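Sulfonate ABC transporter, periplasmic sulfonate-binding protein SsuA (Methylobacillus flagellatus, PDB 3UIF) probably binds sulfonates or related sulfate esters in the periplasm as the substrate-binding component of an ABC import system. Local coordinates at residues K6-A11 and K68-I73; Y102-K107 and G185-S190. One frame throughout, in Å; residues are numbered along the deposited sequence.

Interaction 1: residues K6-A11 and K68-I73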
loop_
_atom_site.group_PDB
_atom_site.type_symbol
_atom_site.label_atom_id
_atom_site.label_comp_id
_atom_site.label_asym_id
_atom_site.label_seq_id
_atom_site.Cartn_x
_atom_site.Cartn_y
_atom_site.Cartn_z
ATOM N N LYS A 6 -13.207 -2.260 26.050
ATOM C CA LYS A 6 -12.854 -0.982 25.430
ATOM C C LYS A 6 -13.128 -1.049 23.929
ATOM O O LYS A 6 -12.561 -1.888 23.225
ATOM C CB LYS A 6 -11.375 -0.667 25.662
ATOM C CG LYS A 6 -11.043 -0.239 27.079
ATOM C CD LYS A 6 -9.783 -0.923 27.601
ATOM C CE LYS A 6 -9.261 -0.227 28.856
ATOM N NZ LYS A 6 -8.336 -1.107 29.629
ATOM N N VAL A 7 -13.992 -0.176 23.436
ATOM C CA VAL A 7 -14.272 -0.144 22.005
ATOM C C VAL A 7 -13.164 0.605 21.286
ATOM O O VAL A 7 -12.880 1.759 21.590
ATOM C CB VAL A 7 -15.630 0.501 21.665
ATOM C CG1 VAL A 7 -15.702 0.828 20.174
ATOM C CG2 VAL A 7 -16.768 -0.425 22.049
ATOM N N VAL A 8 -12.529 -0.069 20.341
ATOM C CA VAL A 8 -11.527 0.566 19.515
ATOM C C VAL A 8 -12.005 0.492 18.073
ATOM O O VAL A 8 -12.245 -0.590 17.532
ATOM C CB VAL A 8 -10.139 -0.062 19.735
ATOM C CG1 VAL A 8 -9.127 0.485 18.739
ATOM C CG2 VAL A 8 -9.671 0.228 21.161
ATOM N N ARG A 9 -12.201 1.663 17.486
ATOM C CA ARG A 9 -12.684 1.766 16.116
ATOM C C ARG A 9 -11.522 1.713 15.151
ATOM O O ARG A 9 -10.576 2.501 15.258
ATOM C CB ARG A 9 -13.477 3.058 15.910
ATOM C CG ARG A 9 -14.989 2.876 15.903
ATOM C CD ARG A 9 -15.696 3.801 16.894
ATOM N NE ARG A 9 -14.876 4.953 17.305
ATOM C CZ ARG A 9 -15.190 5.815 18.275
ATOM N NH1 ARG A 9 -16.320 5.685 18.959
ATOM N NH2 ARG A 9 -14.362 6.816 18.561
ATOM N N ILE A 10 -11.604 0.765 14.220
ATOM C CA ILE A 10 -10.558 0.554 13.214
ATOM C C ILE A 10 -11.118 0.569 11.793
ATOM O O ILE A 10 -12.005 -0.211 11.446
ATOM C CB ILE A 10 -9.760 -0.738 13.483
ATOM C CG1 ILE A 10 -9.357 -0.804 14.960
ATOM C CG2 ILE A 10 -8.544 -0.782 12.589
ATOM C CD1 ILE A 10 -8.445 -1.951 15.346
ATOM N N ALA A 11 -10.591 1.475 10.977
ATOM C CA ALA A 11 -11.023 1.607 9.587
ATOM C C ALA A 11 -10.184 0.761 8.639
ATOM O O ALA A 11 -8.997 0.534 8.873
ATOM C CB ALA A 11 -10.989 3.066 9.161
ATOM N N LYS A 68 -13.540 10.278 15.510
ATOM C CA LYS A 68 -14.535 9.201 15.528
ATOM C C LYS A 68 -13.958 7.848 15.093
ATOM O O LYS A 68 -14.665 6.838 15.042
ATOM C CB LYS A 68 -15.774 9.564 14.693
ATOM C CG LYS A 68 -16.893 10.310 15.440
ATOM C CD LYS A 68 -17.259 9.712 16.815
ATOM C CE LYS A 68 -18.052 8.393 16.753
ATOM N NZ LYS A 68 -19.531 8.607 16.735
ATOM N N ILE A 69 -12.665 7.833 14.805
ATOM C CA ILE A 69 -11.958 6.621 14.398
ATOM C C ILE A 69 -10.636 6.667 15.127
ATOM O O ILE A 69 -10.129 7.756 15.383
ATOM C CB ILE A 69 -11.738 6.594 12.872
ATOM C CG1 ILE A 69 -13.045 6.251 12.168
ATOM C CG2 ILE A 69 -10.651 5.612 12.479
ATOM C CD1 ILE A 69 -13.050 6.564 10.683
ATOM N N ASP A 70 -10.089 5.509 15.479
ATOM C CA ASP A 70 -8.890 5.475 16.297
ATOM C C ASP A 70 -7.699 4.957 15.528
ATOM O O ASP A 70 -6.597 5.482 15.652
ATOM C CB ASP A 70 -9.136 4.620 17.533
ATOM C CG ASP A 70 -10.357 5.070 18.309
ATOM O OD1 ASP A 70 -10.541 6.292 18.477
ATOM O OD2 ASP A 70 -11.145 4.211 18.735
ATOM N N PHE A 71 -7.943 3.922 14.731
ATOM C CA PHE A 71 -6.935 3.296 13.909
ATOM C C PHE A 71 -7.460 3.128 12.513
ATOM O O PHE A 71 -8.672 3.071 12.310
ATOM C CB PHE A 71 -6.590 1.924 14.467
ATOM C CG PHE A 71 -5.812 1.985 15.736
ATOM C CD1 PHE A 71 -4.429 2.041 15.706
ATOM C CD2 PHE A 71 -6.465 2.007 16.963
ATOM C CE1 PHE A 71 -3.714 2.104 16.883
ATOM C CE2 PHE A 71 -5.755 2.073 18.144
ATOM C CZ PHE A 71 -4.380 2.129 18.109
ATOM N N GLY A 72 -6.542 3.017 11.561
ATOM C CA GLY A 72 -6.903 2.860 10.163
ATOM C C GLY A 72 -5.865 2.061 9.409
ATOM O O GLY A 72 -4.693 2.394 9.408
ATOM N N ILE A 73 -6.306 0.987 8.773
ATOM C CA ILE A 73 -5.419 0.188 7.969
ATOM C C ILE A 73 -5.627 0.496 6.497
ATOM O O ILE A 73 -6.553 -0.015 5.862
ATOM C CB ILE A 73 -5.580 -1.313 8.242
ATOM C CG1 ILE A 73 -5.421 -1.589 9.750
ATOM C CG2 ILE A 73 -4.536 -2.073 7.429
ATOM C CD1 ILE A 73 -5.908 -2.950 10.217
#

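Interaction 2: residues Y102-K107 and G185-S190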
loop_
_atom_site.group_PDB
_atom_site.type_symbol
_atom_site.label_atom_id
_atom_site.label_comp_id
_atom_site.label_asym_id
_atom_site.label_seq_id
_atom_site.Cartn_x
_atom_site.Cartn_y
_atom_site.Cartn_z
ATOM N N TYR A 102 3.887 -1.341 -13.011
ATOM C CA TYR A 102 4.183 -2.027 -14.267
ATOM C C TYR A 102 3.973 -1.092 -15.451
ATOM O O TYR A 102 2.995 -0.336 -15.483
ATOM C CB TYR A 102 3.248 -3.239 -14.423
ATOM C CG TYR A 102 3.302 -4.241 -13.291
ATOM C CD1 TYR A 102 2.535 -4.082 -12.134
ATOM C CD2 TYR A 102 4.126 -5.351 -13.376
ATOM C CE1 TYR A 102 2.598 -4.995 -11.101
ATOM C CE2 TYR A 102 4.200 -6.276 -12.346
ATOM C CZ TYR A 102 3.431 -6.098 -11.218
ATOM O OH TYR A 102 3.524 -7.048 -10.239
ATOM N N LEU A 103 4.880 -1.153 -16.420
ATOM C CA LEU A 103 4.695 -0.488 -17.711
ATOM C C LEU A 103 4.331 -1.533 -18.740
ATOM O O LEU A 103 5.043 -2.530 -18.921
ATOM C CB LEU A 103 5.948 0.272 -18.136
ATOM C CG LEU A 103 5.865 1.194 -19.361
ATOM C CD1 LEU A 103 4.861 2.329 -19.196
ATOM C CD2 LEU A 103 7.242 1.758 -19.680
ATOM N N VAL A 104 3.203 -1.293 -19.401
ATOM C CA VAL A 104 2.608 -2.213 -20.357
ATOM C C VAL A 104 2.524 -1.492 -21.677
ATOM O O VAL A 104 2.136 -0.328 -21.723
ATOM C CB VAL A 104 1.165 -2.562 -19.957
ATOM C CG1 VAL A 104 0.715 -3.846 -20.622
ATOM C CG2 VAL A 104 1.016 -2.634 -18.431
ATOM N N VAL A 105 2.896 -2.189 -22.742
ATOM C CA VAL A 105 2.762 -1.691 -24.114
ATOM C C VAL A 105 1.904 -2.665 -24.928
ATOM O O VAL A 105 1.786 -3.827 -24.553
ATOM C CB VAL A 105 4.138 -1.456 -24.806
ATOM C CG1 VAL A 105 4.879 -0.297 -24.153
ATOM C CG2 VAL A 105 4.992 -2.722 -24.837
ATOM N N PRO A 106 1.296 -2.195 -26.039
ATOM C CA PRO A 106 0.492 -3.130 -26.840
ATOM C C PRO A 106 1.318 -4.349 -27.216
ATOM O O PRO A 106 2.550 -4.267 -27.266
ATOM C CB PRO A 106 0.137 -2.314 -28.086
ATOM C CG PRO A 106 0.138 -0.904 -27.609
ATOM C CD PRO A 106 1.258 -0.830 -26.602
ATOM N N LYS A 107 0.648 -5.474 -27.444
ATOM C CA LYS A 107 1.349 -6.719 -27.765
ATOM C C LYS A 107 2.451 -6.533 -28.831
ATOM O O LYS A 107 3.584 -6.968 -28.626
ATOM C CB LYS A 107 0.360 -7.830 -28.178
ATOM C CG LYS A 107 1.006 -9.175 -28.510
ATOM C CD LYS A 107 1.677 -9.797 -27.284
ATOM C CE LYS A 107 2.907 -10.614 -27.662
ATOM N NZ LYS A 107 3.989 -9.802 -28.311
ATOM N N GLY A 185 -1.426 -7.268 -24.465
ATOM C CA GLY A 185 -0.366 -6.400 -23.969
ATOM C C GLY A 185 0.876 -7.140 -23.532
ATOM O O GLY A 185 0.855 -8.357 -23.346
ATOM N N LYS A 186 1.969 -6.407 -23.369
ATOM C CA LYS A 186 3.151 -6.982 -22.733
ATOM C C LYS A 186 3.793 -6.022 -21.736
ATOM O O LYS A 186 3.916 -4.831 -21.993
ATOM C CB LYS A 186 4.156 -7.530 -23.766
ATOM C CG LYS A 186 4.672 -6.544 -24.801
ATOM C CD LYS A 186 5.844 -7.152 -25.555
ATOM C CE LYS A 186 6.636 -6.112 -26.345
ATOM N NZ LYS A 186 6.108 -5.871 -27.716
ATOM N N ILE A 187 4.164 -6.558 -20.584
ATOM C CA ILE A 187 4.837 -5.800 -19.544
ATOM C C ILE A 187 6.320 -5.742 -19.882
ATOM O O ILE A 187 6.932 -6.766 -20.159
ATOM C CB ILE A 187 4.630 -6.445 -18.155
ATOM C CG1 ILE A 187 3.151 -6.400 -17.768
ATOM C CG2 ILE A 187 5.482 -5.762 -17.089
ATOM C CD1 ILE A 187 2.814 -7.274 -16.576
ATOM N N ILE A 188 6.888 -4.542 -19.865
ATOM C CA ILE A 188 8.270 -4.320 -20.329
ATOM C C ILE A 188 9.151 -3.720 -19.235
ATOM O O ILE A 188 10.371 -3.710 -19.338
ATOM C CB ILE A 188 8.322 -3.421 -21.586
ATOM C CG1 ILE A 188 7.620 -2.081 -21.325
ATOM C CG2 ILE A 188 7.717 -4.159 -22.776
ATOM C CD1 ILE A 188 8.141 -0.926 -22.160
ATOM N N TRP A 189 8.510 -3.214 -18.190
ATOM C CA TRP A 189 9.207 -2.716 -17.037
ATOM C C TRP A 189 8.315 -2.941 -15.857
ATOM O O TRP A 189 7.101 -2.948 -15.997
ATOM C CB TRP A 189 9.524 -1.240 -17.208
ATOM C CG TRP A 189 10.302 -0.701 -16.043
ATOM C CD1 TRP A 189 11.686 -0.691 -15.885
ATOM C CD2 TRP A 189 9.767 -0.114 -14.800
ATOM N NE1 TRP A 189 12.035 -0.144 -14.679
ATOM C CE2 TRP A 189 10.935 0.220 -13.973
ATOM C CE3 TRP A 189 8.494 0.151 -14.307
ATOM C CZ2 TRP A 189 10.808 0.805 -12.718
ATOM C CZ3 TRP A 189 8.379 0.744 -13.039
ATOM C CH2 TRP A 189 9.514 1.069 -12.270
ATOM N N SER A 190 8.910 -3.126 -14.686
ATOM C CA SER A 190 8.162 -3.322 -13.459
ATOM C C SER A 190 9.043 -2.936 -12.275
ATOM O O SER A 190 10.275 -2.981 -12.381
ATOM C CB SER A 190 7.671 -4.773 -13.384
ATOM O OG SER A 190 7.931 -5.365 -12.144
#

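Interaction 1: residues K6-A11 and K68-I73
Arg9 and Asp70 meet where strand 6-11 comes alongside the segment 68-73. The Arg9 side chain leads across to the other segment. Its CB lies 3.8 Å from Asp70 OD2. CG and CD then pass the carbonyl oxygen of Lys68. The chain bends at chi2 and again at chi3 (19°), which brings NE and the guanidinium alongside Lys68 O. Arg9 NE comes to 3.0 Å from Lys68 O, but the angle is too poor for a hydrogen bond. CZ and NH2 also lie beside this oxygen. Lys68 CE sits over one face of the guanidinium, offset toward its rim and nearest to NH1. At the tip, Arg9 NH2 makes a long salt bridge with Asp70 OD1, at 3.9 Å.

Asp70 has closer partners. Its OD2 accepts the backbone N of Arg9 at 3.0 Å, on the anti side and 30° out of the carboxylate plane. Its OD1 forms a salt bridge with Arg207. The backbone N of Asp70 and that of Phe71 both donate to Arg9 O, so this one oxygen takes two bonds. Parallel pairing follows. Ala11 N donates to Phe71 O, and Ile73 N donates to Ala11 O at 2.7 Å.

Ile10 and Phe71 lie on the same face of the sheet, with Ile10 CG2 3.8 Å from Phe71 CB. Val8 CG1 reaches Phe71 CD2 at 3.5 Å, and Ile221 of helix 215-233 touches both of these side chains. On the other face, Ala11 CB packs on Ile69 CG2.

The contact joins two neighbouring parallel strands of a mixed sheet. The buried Asp70 carboxylate has a backbone N-H on one oxygen and arginine on the other. This pairing probably favours its charged form, and it ties the start of strand 71-75 to strand 6-17.

Interaction 2: residues Y102-K107 and G185-S190
Tyr102 CD2 lies 3.6 Å from Ser190 CB and 4.0 Å from Ile187 CD1, both oblique to the ring. Tyr177 packs edge-to-face with this ring, and its hydroxyl, Tyr102 OH, is hydrogen-bonded to Glu258. The Trp189 indole has Leu103 N at its edge, near the ring plane.

The strands run antiparallel. Leu103 N donates to Trp189 O, and Leu103 O accepts from Ile188 N. Between Leu103 and Val104 the register slips by one residue, a beta bulge. Beyond it, Val105 and Lys186 exchange two backbone bonds. Ile188 CG1 lies between its backbone N and carbonyl carbon (chi1 56°), and Ile188 CD1 reaches Leu103 CD2 at 3.8 Å.

Lys186 CG lies against Val105 CG2 at 3.8 Å. Its chain bends at chi4 (-88°), and Lys186 NZ donates to Lys107 O at 2.9 Å from above the carbonyl plane. Ser109 O takes a second bond from NZ. A leucine in place of Lys186 has no ammonium to give to the carbonyls of Lys107 and Ser109, and the chain after Pro106 would probably be held less firmly. The ammonium thus fastens an edge strand to backbone oxygens, although Lys107 NZ lies nearby with like charge.

From the N terminus, strand 6-17 runs first. The chain then passes through strand 20-23, two helices, strand 44-51 and helix 56-65 before strand 71-75 returns beside it, and interaction 1 closes this loop of 56 residues. Interaction 2 opens later with strand 102-106. It closes when strand 185-190 pairs with that strand, after 77 intervening residues. The two loops lie in series and neither nest nor cross. Interaction 1 belongs to the mixed sheet that includes strand 202-207. Interaction 2 forms one edge of the separate five-stranded sheet. The centres of interactions 1 and 2 are about 39 Å apart, consistent with the two lobes of a periplasmic binding protein.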